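Local coordinates for adhesion and penetration protein autotransporter (Haemophilus influenzae, PDB 3SYJ), which promotes adherence and invasion by directly binding a host cell structure, is probably a serine protease, and self-associates to aggregate bacteria, at residues Lys97-Asn102 with Pro332-Gly337; Val80-Glu85 with Lys123-Ala128; Thr495-Met500 with Asp621-Thr626. All blocks are in the same frame, centred on the assembly; numbering follows the deposited sequence.

Contact 1: residues Lys97-Asn102 with Pro332-Gly337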
# COMPACT_ATOMS: atom_id res chain seq x y z
N LYS A 97 -57.60 -37.10 0.80
CA LYS A 97 -58.67 -38.08 0.60
C LYS A 97 -59.79 -37.61 -0.31
O LYS A 97 -60.28 -36.49 -0.18
CB LYS A 97 -59.29 -38.49 1.94
CG LYS A 97 -58.32 -39.10 2.93
CD LYS A 97 -58.96 -39.23 4.31
CE LYS A 97 -57.95 -39.70 5.35
NZ LYS A 97 -58.56 -39.83 6.70
N ILE A 98 -60.23 -38.48 -1.21
CA ILE A 98 -61.40 -38.23 -2.04
C ILE A 98 -62.67 -38.34 -1.18
O ILE A 98 -62.89 -39.36 -0.52
CB ILE A 98 -61.47 -39.24 -3.21
CG1 ILE A 98 -60.37 -38.94 -4.24
CG2 ILE A 98 -62.85 -39.23 -3.86
CD1 ILE A 98 -60.15 -40.06 -5.25
N VAL A 99 -63.49 -37.30 -1.19
CA VAL A 99 -64.73 -37.29 -0.41
C VAL A 99 -65.94 -37.35 -1.33
O VAL A 99 -67.06 -37.59 -0.89
CB VAL A 99 -64.83 -36.04 0.48
CG1 VAL A 99 -63.63 -35.96 1.41
CG2 VAL A 99 -64.92 -34.77 -0.37
N LYS A 100 -65.71 -37.13 -2.62
CA LYS A 100 -66.77 -37.18 -3.61
C LYS A 100 -66.12 -37.35 -4.98
O LYS A 100 -65.25 -36.56 -5.36
CB LYS A 100 -67.58 -35.89 -3.56
CG LYS A 100 -68.73 -35.83 -4.53
CD LYS A 100 -69.76 -36.90 -4.21
CE LYS A 100 -71.04 -36.64 -4.97
NZ LYS A 100 -71.94 -37.82 -4.97
N ARG A 101 -66.52 -38.40 -5.70
CA ARG A 101 -65.89 -38.76 -6.97
C ARG A 101 -66.35 -37.89 -8.14
O ARG A 101 -65.59 -37.64 -9.07
CB ARG A 101 -66.15 -40.23 -7.31
CG ARG A 101 -65.76 -41.19 -6.20
CD ARG A 101 -65.39 -42.55 -6.74
NE ARG A 101 -64.31 -43.11 -5.94
CZ ARG A 101 -63.10 -43.40 -6.41
NH1 ARG A 101 -62.80 -43.22 -7.69
NH2 ARG A 101 -62.19 -43.89 -5.60
N ASN A 102 -67.60 -37.45 -8.08
CA ASN A 102 -68.21 -36.71 -9.17
C ASN A 102 -68.03 -37.41 -10.50
O ASN A 102 -67.48 -36.85 -11.45
CB ASN A 102 -67.67 -35.28 -9.22
CG ASN A 102 -68.04 -34.46 -7.99
OD1 ASN A 102 -69.21 -34.41 -7.59
ND2 ASN A 102 -67.06 -33.82 -7.38
N PRO A 332 -69.64 -39.38 2.41
CA PRO A 332 -70.87 -38.59 2.53
C PRO A 332 -70.79 -37.65 3.73
O PRO A 332 -71.34 -36.55 3.70
CB PRO A 332 -71.95 -39.65 2.78
CG PRO A 332 -71.35 -40.95 2.39
CD PRO A 332 -69.87 -40.82 2.59
N ARG A 333 -70.09 -38.09 4.77
CA ARG A 333 -69.93 -37.32 6.01
C ARG A 333 -69.12 -36.04 5.81
O ARG A 333 -69.49 -34.98 6.30
CB ARG A 333 -69.27 -38.19 7.08
CG ARG A 333 -68.83 -37.44 8.32
CD ARG A 333 -68.17 -38.38 9.32
NE ARG A 333 -69.10 -39.44 9.74
CZ ARG A 333 -68.79 -40.44 10.56
NH1 ARG A 333 -67.56 -40.54 11.06
NH2 ARG A 333 -69.71 -41.34 10.88
N LEU A 334 -68.00 -36.15 5.10
CA LEU A 334 -67.13 -35.00 4.89
C LEU A 334 -67.63 -34.14 3.74
O LEU A 334 -67.58 -32.91 3.80
CB LEU A 334 -65.69 -35.44 4.64
CG LEU A 334 -65.01 -36.19 5.79
CD1 LEU A 334 -63.62 -36.65 5.40
CD2 LEU A 334 -64.94 -35.35 7.04
N ASN A 335 -68.13 -34.78 2.68
CA ASN A 335 -68.57 -34.04 1.50
C ASN A 335 -69.78 -33.19 1.78
O ASN A 335 -70.13 -32.32 0.97
CB ASN A 335 -68.88 -34.97 0.33
CG ASN A 335 -69.34 -34.20 -0.90
OD1 ASN A 335 -68.59 -33.41 -1.47
ND2 ASN A 335 -70.58 -34.43 -1.30
N ASN A 336 -70.44 -33.44 2.91
CA ASN A 336 -71.64 -32.68 3.26
C ASN A 336 -71.35 -31.21 3.50
O ASN A 336 -72.19 -30.35 3.25
CB ASN A 336 -72.34 -33.29 4.48
CG ASN A 336 -73.78 -32.81 4.62
OD1 ASN A 336 -74.11 -32.08 5.56
ND2 ASN A 336 -74.63 -33.19 3.67
N GLY A 337 -70.14 -30.92 3.97
CA GLY A 337 -69.73 -29.55 4.24
C GLY A 337 -69.58 -28.70 3.00
O GLY A 337 -68.99 -29.13 2.01
O HOH W 1 -67.93 -32.43 -4.70
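V99 and K100 of the protease domain (Peptidase S6, chymotrypsin-like clan PA) pack against L334 and N335, on a short, weakly bonded helix that precedes strand 340-343 in the first coils of the parallel beta-helix. V99 stands where its strand turns a corner, and its two methyls divide the work. CG1 reaches L334 CB at 3.9 Å and lies almost as near to L334 CD1; the two side chains cross at about a right angle. CG2 points to the next helix residue instead and meets N335 CB at 4.0 Å. The carbonyl of V99 adds a close polar-apolar contact, its O lying 3.4 Å from N335 CB.

N335 has CG anti to its own backbone N (chi1 180°), which swings the amide across the root of K100. There OD1 approaches K100 CB to 3.4 Å, while ND2 lies 3.9 Å from K100 CD. The lysine is bent at chi2 (64°), and its ammonium group is led away from the helix to a salt bridge with D317.

No direct hydrogen bond joins the two segments through side chains or backbone. The main polar partner of N335 OD1 is NH1 of R120, on strand 120-121 beside V99, and the backbone of V99 is also bonded to that of S331, just before the helix. A water offers a weak, indirect link: it accepts from N102 ND2 at 3.1 Å, and its bond to N335 OD1, at 3.4 Å, is weak.

Contact 2: residues Val80-Glu85 with Lys123-Ala128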
# COMPACT_ATOMS: atom_id res chain seq x y z
N VAL A 80 -54.92 -39.20 -3.02
CA VAL A 80 -53.77 -38.85 -3.84
C VAL A 80 -52.73 -38.15 -2.98
O VAL A 80 -53.04 -37.67 -1.89
CB VAL A 80 -54.16 -37.92 -5.02
CG1 VAL A 80 -54.97 -38.70 -6.06
CG2 VAL A 80 -54.93 -36.71 -4.53
N ASP A 81 -51.49 -38.11 -3.46
CA ASP A 81 -50.48 -37.29 -2.80
C ASP A 81 -49.57 -36.64 -3.82
O ASP A 81 -49.60 -37.00 -4.99
CB ASP A 81 -49.69 -38.09 -1.75
CG ASP A 81 -48.97 -39.28 -2.33
OD1 ASP A 81 -49.20 -39.61 -3.52
OD2 ASP A 81 -48.17 -39.90 -1.60
N PHE A 82 -48.77 -35.68 -3.38
CA PHE A 82 -48.01 -34.84 -4.28
C PHE A 82 -46.61 -34.59 -3.75
O PHE A 82 -46.32 -34.89 -2.60
CB PHE A 82 -48.72 -33.49 -4.46
CG PHE A 82 -50.13 -33.61 -4.96
CD1 PHE A 82 -50.41 -33.66 -6.31
CD2 PHE A 82 -51.19 -33.67 -4.06
CE1 PHE A 82 -51.71 -33.77 -6.77
CE2 PHE A 82 -52.49 -33.78 -4.50
CZ PHE A 82 -52.75 -33.83 -5.86
N GLY A 83 -45.75 -34.04 -4.60
CA GLY A 83 -44.41 -33.68 -4.18
C GLY A 83 -43.34 -34.41 -4.96
O GLY A 83 -43.48 -34.64 -6.16
N ALA A 84 -42.27 -34.78 -4.26
CA ALA A 84 -41.16 -35.45 -4.89
C ALA A 84 -41.15 -36.93 -4.53
O ALA A 84 -41.81 -37.35 -3.57
CB ALA A 84 -39.86 -34.80 -4.49
N GLU A 85 -40.42 -37.72 -5.32
CA GLU A 85 -40.33 -39.15 -5.11
C GLU A 85 -39.46 -39.41 -3.90
O GLU A 85 -38.61 -38.59 -3.56
CB GLU A 85 -39.68 -39.82 -6.33
CG GLU A 85 -38.18 -39.54 -6.44
CD GLU A 85 -37.56 -40.11 -7.71
OE1 GLU A 85 -38.25 -40.85 -8.44
OE2 GLU A 85 -36.37 -39.82 -7.99
N LYS A 123 -59.00 -31.87 1.87
CA LYS A 123 -58.21 -30.70 2.26
C LYS A 123 -57.75 -29.89 1.05
O LYS A 123 -57.57 -30.44 -0.03
CB LYS A 123 -56.98 -31.12 3.05
CG LYS A 123 -57.28 -31.69 4.43
CD LYS A 123 -57.67 -30.62 5.42
CE LYS A 123 -57.86 -31.22 6.80
NZ LYS A 123 -58.14 -30.18 7.84
N PHE A 124 -57.55 -28.58 1.24
CA PHE A 124 -56.90 -27.76 0.21
C PHE A 124 -55.48 -28.27 0.03
O PHE A 124 -54.78 -28.52 1.01
CB PHE A 124 -56.82 -26.29 0.62
CG PHE A 124 -58.14 -25.56 0.62
CD1 PHE A 124 -59.28 -26.16 0.12
CD2 PHE A 124 -58.22 -24.26 1.09
CE1 PHE A 124 -60.49 -25.48 0.11
CE2 PHE A 124 -59.43 -23.57 1.07
CZ PHE A 124 -60.56 -24.17 0.58
N VAL A 125 -55.04 -28.43 -1.22
CA VAL A 125 -53.68 -28.89 -1.48
C VAL A 125 -52.70 -27.73 -1.41
O VAL A 125 -52.89 -26.72 -2.07
CB VAL A 125 -53.57 -29.59 -2.86
CG1 VAL A 125 -52.10 -29.91 -3.18
CG2 VAL A 125 -54.44 -30.85 -2.90
N THR A 126 -51.64 -27.89 -0.62
CA THR A 126 -50.70 -26.81 -0.38
C THR A 126 -49.39 -26.94 -1.16
O THR A 126 -48.69 -25.96 -1.37
CB THR A 126 -50.33 -26.75 1.11
OG1 THR A 126 -49.84 -28.03 1.53
CG2 THR A 126 -51.55 -26.35 1.97
N GLU A 127 -49.06 -28.16 -1.59
CA GLU A 127 -47.74 -28.45 -2.16
C GLU A 127 -47.53 -27.91 -3.57
O GLU A 127 -46.40 -27.75 -4.01
CB GLU A 127 -47.46 -29.96 -2.13
CG GLU A 127 -47.18 -30.55 -0.75
CD GLU A 127 -48.44 -30.78 0.07
OE1 GLU A 127 -49.54 -30.61 -0.48
OE2 GLU A 127 -48.32 -31.13 1.28
N ALA A 128 -48.63 -27.63 -4.27
CA ALA A 128 -48.56 -27.20 -5.66
C ALA A 128 -49.77 -26.35 -6.05
O ALA A 128 -50.87 -26.54 -5.53
CB ALA A 128 -48.45 -28.41 -6.59
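F82 meets V125 through its ring atoms CD2 and CE2, and this apolar meeting is the heart of a buried contact between two irregular loops of the protease domain. CE2 of F82 is 3.9 Å from V125 CG2, and CD2 of F82 is 4.0 Å from V125 CG1, so both methyls of the valine meet the CD2-CE2 bond of the ring, CG1 near both atoms and CG2 at CE2. They approach obliquely, and the two side chains cross at about a right angle. With V125 CG1 anti to its backbone N (chi1 173°), the valine fork opens onto the ring. At the root of the phenylalanine a second, looser touch forms, F82 CB to E127 CB at 4.4 Å.

One shell out, E127 contributes its aliphatic part to F82 and sends its carboxylate elsewhere. Its chain folds back at chi2 (78°), bringing OE1 to the backbone N of T126 in a weak bond of 3.4 Å. The stronger partner of OE1 is the hydroxyl of Y96, which the V125 side chain also touches; a single tyrosine thus borders both residues that meet F82.

Further out, V80 and Y96 are joined by backbone bonds, tying the loop of F82 to the antiparallel strands 79-80 and 96-100, while the backbone of V125 bonds to N65. The loop of V125 continues from strand 120-121 and runs over the beta-helix: T126 and F124 pack on strand 403-407, and E127 touches V452 of strand 449-452. The contact therefore sits between the small protease sheet and the parallel strands of the beta-helix.

Contact 3: residues Thr495-Met500 with Asp621-Thr626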
# COMPACT_ATOMS: atom_id res chain seq x y z
N THR A 495 -36.19 -30.60 2.89
CA THR A 495 -36.22 -31.50 1.74
C THR A 495 -35.31 -31.05 0.60
O THR A 495 -34.69 -31.88 -0.07
CB THR A 495 -37.67 -31.65 1.19
OG1 THR A 495 -38.43 -32.51 2.05
CG2 THR A 495 -37.65 -32.25 -0.21
N ASP A 496 -35.22 -29.73 0.37
CA ASP A 496 -34.52 -29.21 -0.81
C ASP A 496 -34.08 -27.76 -0.64
O ASP A 496 -34.12 -27.23 0.46
CB ASP A 496 -35.41 -29.36 -2.06
CG ASP A 496 -36.79 -28.75 -1.87
OD1 ASP A 496 -36.86 -27.64 -1.32
OD2 ASP A 496 -37.79 -29.38 -2.28
N GLU A 497 -33.66 -27.12 -1.74
CA GLU A 497 -33.14 -25.76 -1.67
C GLU A 497 -34.23 -24.70 -1.55
O GLU A 497 -33.93 -23.52 -1.39
CB GLU A 497 -32.19 -25.45 -2.83
CG GLU A 497 -32.55 -26.15 -4.13
CD GLU A 497 -31.58 -25.83 -5.26
OE1 GLU A 497 -31.08 -24.69 -5.33
OE2 GLU A 497 -31.33 -26.74 -6.08
N GLY A 498 -35.48 -25.11 -1.63
CA GLY A 498 -36.59 -24.23 -1.34
C GLY A 498 -36.62 -23.78 0.12
O GLY A 498 -37.27 -22.79 0.46
N ALA A 499 -35.93 -24.51 0.98
CA ALA A 499 -35.88 -24.14 2.39
C ALA A 499 -35.11 -22.84 2.59
O ALA A 499 -33.95 -22.73 2.20
CB ALA A 499 -35.25 -25.26 3.20
N MET A 500 -35.75 -21.84 3.20
CA MET A 500 -35.08 -20.58 3.48
C MET A 500 -35.31 -20.10 4.90
O MET A 500 -36.45 -19.98 5.35
CB MET A 500 -35.49 -19.49 2.50
CG MET A 500 -35.08 -19.78 1.08
SD MET A 500 -35.63 -18.56 -0.13
CE MET A 500 -35.32 -19.48 -1.63
N ASP A 621 -21.63 -34.54 -12.59
CA ASP A 621 -22.81 -33.69 -12.77
C ASP A 621 -23.30 -33.19 -11.41
O ASP A 621 -24.18 -33.80 -10.79
CB ASP A 621 -23.90 -34.49 -13.50
CG ASP A 621 -25.18 -33.70 -13.69
OD1 ASP A 621 -25.14 -32.47 -13.55
OD2 ASP A 621 -26.22 -34.32 -13.97
N TRP A 622 -22.70 -32.09 -10.96
CA TRP A 622 -23.02 -31.47 -9.67
C TRP A 622 -23.49 -30.04 -9.85
O TRP A 622 -23.16 -29.38 -10.84
CB TRP A 622 -21.79 -31.47 -8.76
CG TRP A 622 -21.59 -32.74 -8.01
CD1 TRP A 622 -21.64 -34.01 -8.51
CD2 TRP A 622 -21.28 -32.87 -6.61
NE1 TRP A 622 -21.40 -34.92 -7.50
CE2 TRP A 622 -21.18 -34.24 -6.33
CE3 TRP A 622 -21.09 -31.95 -5.57
CZ2 TRP A 622 -20.89 -34.73 -5.05
CZ3 TRP A 622 -20.81 -32.43 -4.30
CH2 TRP A 622 -20.70 -33.81 -4.06
N ILE A 623 -24.26 -29.55 -8.87
CA ILE A 623 -24.68 -28.16 -8.83
C ILE A 623 -23.64 -27.32 -8.09
O ILE A 623 -23.19 -27.68 -7.00
CB ILE A 623 -26.03 -28.01 -8.10
CG1 ILE A 623 -27.08 -28.94 -8.73
CG2 ILE A 623 -26.49 -26.56 -8.12
CD1 ILE A 623 -28.46 -28.87 -8.10
N ASN A 624 -23.26 -26.19 -8.69
CA ASN A 624 -22.31 -25.28 -8.06
C ASN A 624 -22.99 -24.28 -7.12
O ASN A 624 -24.05 -23.73 -7.45
CB ASN A 624 -21.49 -24.54 -9.12
CG ASN A 624 -20.57 -25.47 -9.89
OD1 ASN A 624 -20.00 -26.41 -9.32
ND2 ASN A 624 -20.41 -25.22 -11.18
N ARG A 625 -22.39 -24.05 -5.95
CA ARG A 625 -22.98 -23.19 -4.93
C ARG A 625 -22.12 -21.98 -4.54
O ARG A 625 -20.91 -21.95 -4.79
CB ARG A 625 -23.31 -24.00 -3.67
CG ARG A 625 -24.23 -25.19 -3.89
CD ARG A 625 -25.58 -24.77 -4.46
NE ARG A 625 -26.63 -25.72 -4.08
CZ ARG A 625 -27.86 -25.72 -4.58
NH1 ARG A 625 -28.21 -24.83 -5.50
NH2 ARG A 625 -28.75 -26.62 -4.17
N THR A 626 -22.75 -21.00 -3.92
CA THR A 626 -22.05 -19.84 -3.41
C THR A 626 -22.43 -19.67 -1.95
O THR A 626 -23.56 -19.95 -1.55
CB THR A 626 -22.41 -18.54 -4.15
OG1 THR A 626 -23.81 -18.27 -4.00
CG2 THR A 626 -22.08 -18.64 -5.62
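E497 and R625 form a salt bridge between two separate coils of the parallel beta-helix, the stalk-like part of the autotransporter passenger domain. The glutamate is the first inner residue of a type I beta turn, D496 to A499, that leads into strand 499-502; the arginine belongs to strand 622-629.

Along E497, CB already lies 3.9 Å from R625 NH2. Its chi1 of 33° is off the staggered positions, and CG follows at 3.8 Å from R625 NH2; beyond it the chain is extended toward the arginine. CD then comes to 3.1 Å from R625 NH2, a nearness that follows from the way the groups meet: the carboxylate and guanidinium planes are perpendicular, so the edge of the arginine faces the flat side of the acid. OE1 takes the hydrogen bond, at 2.9 Å from R625 NH1, with an N-H...O angle of 142°. The donor stands above the carboxylate plane, 48° out of it, and OE1 in turn lies somewhat off the guanidinium plane. R625 NH2 sits over the carboxylate, 3.2 Å from both OE1 and OE2 of E497, a close charged approach without a hydrogen bond. OE2 also touches I623 CD1 at 4.1 Å.

Each partner is held by a second set of bonds. An Asx turn overlaps the beta turn of E497: D496 OD1 accepts from G498 N at 2.9 Å. The backbones of A499 and M500 then bond to W542, G478 and L480 in adjacent coils. R625, bent at chi2, gives its NE to the carbonyl O of S571 on a neighbouring strand. One face of the guanidinium is touched off-centre, near its rim, by I623 CG2, which stands 3.5 Å above the plane.

How the contacts relate
Contact 2 has both segments in the protease domain, whereas contact 1 joins that domain to the 332-335 helix at the beginning of the beta-helix. The two interlock along the chain: strand 96-100, which carries V99, lies between strands 79-80 and 120-121, the strands that lead into the loops of contact 2. Their centres are 18 Å apart. Contact 2 is wholly buried and apolar at its heart; contact 1, partly buried and farther from the chain centre, mixes valine packing with an asparagine amide and a water. Contact 3, near the middle of the chain, has both segments in the beta-helix, and there a partly buried ion pair replaces the packing of the other two.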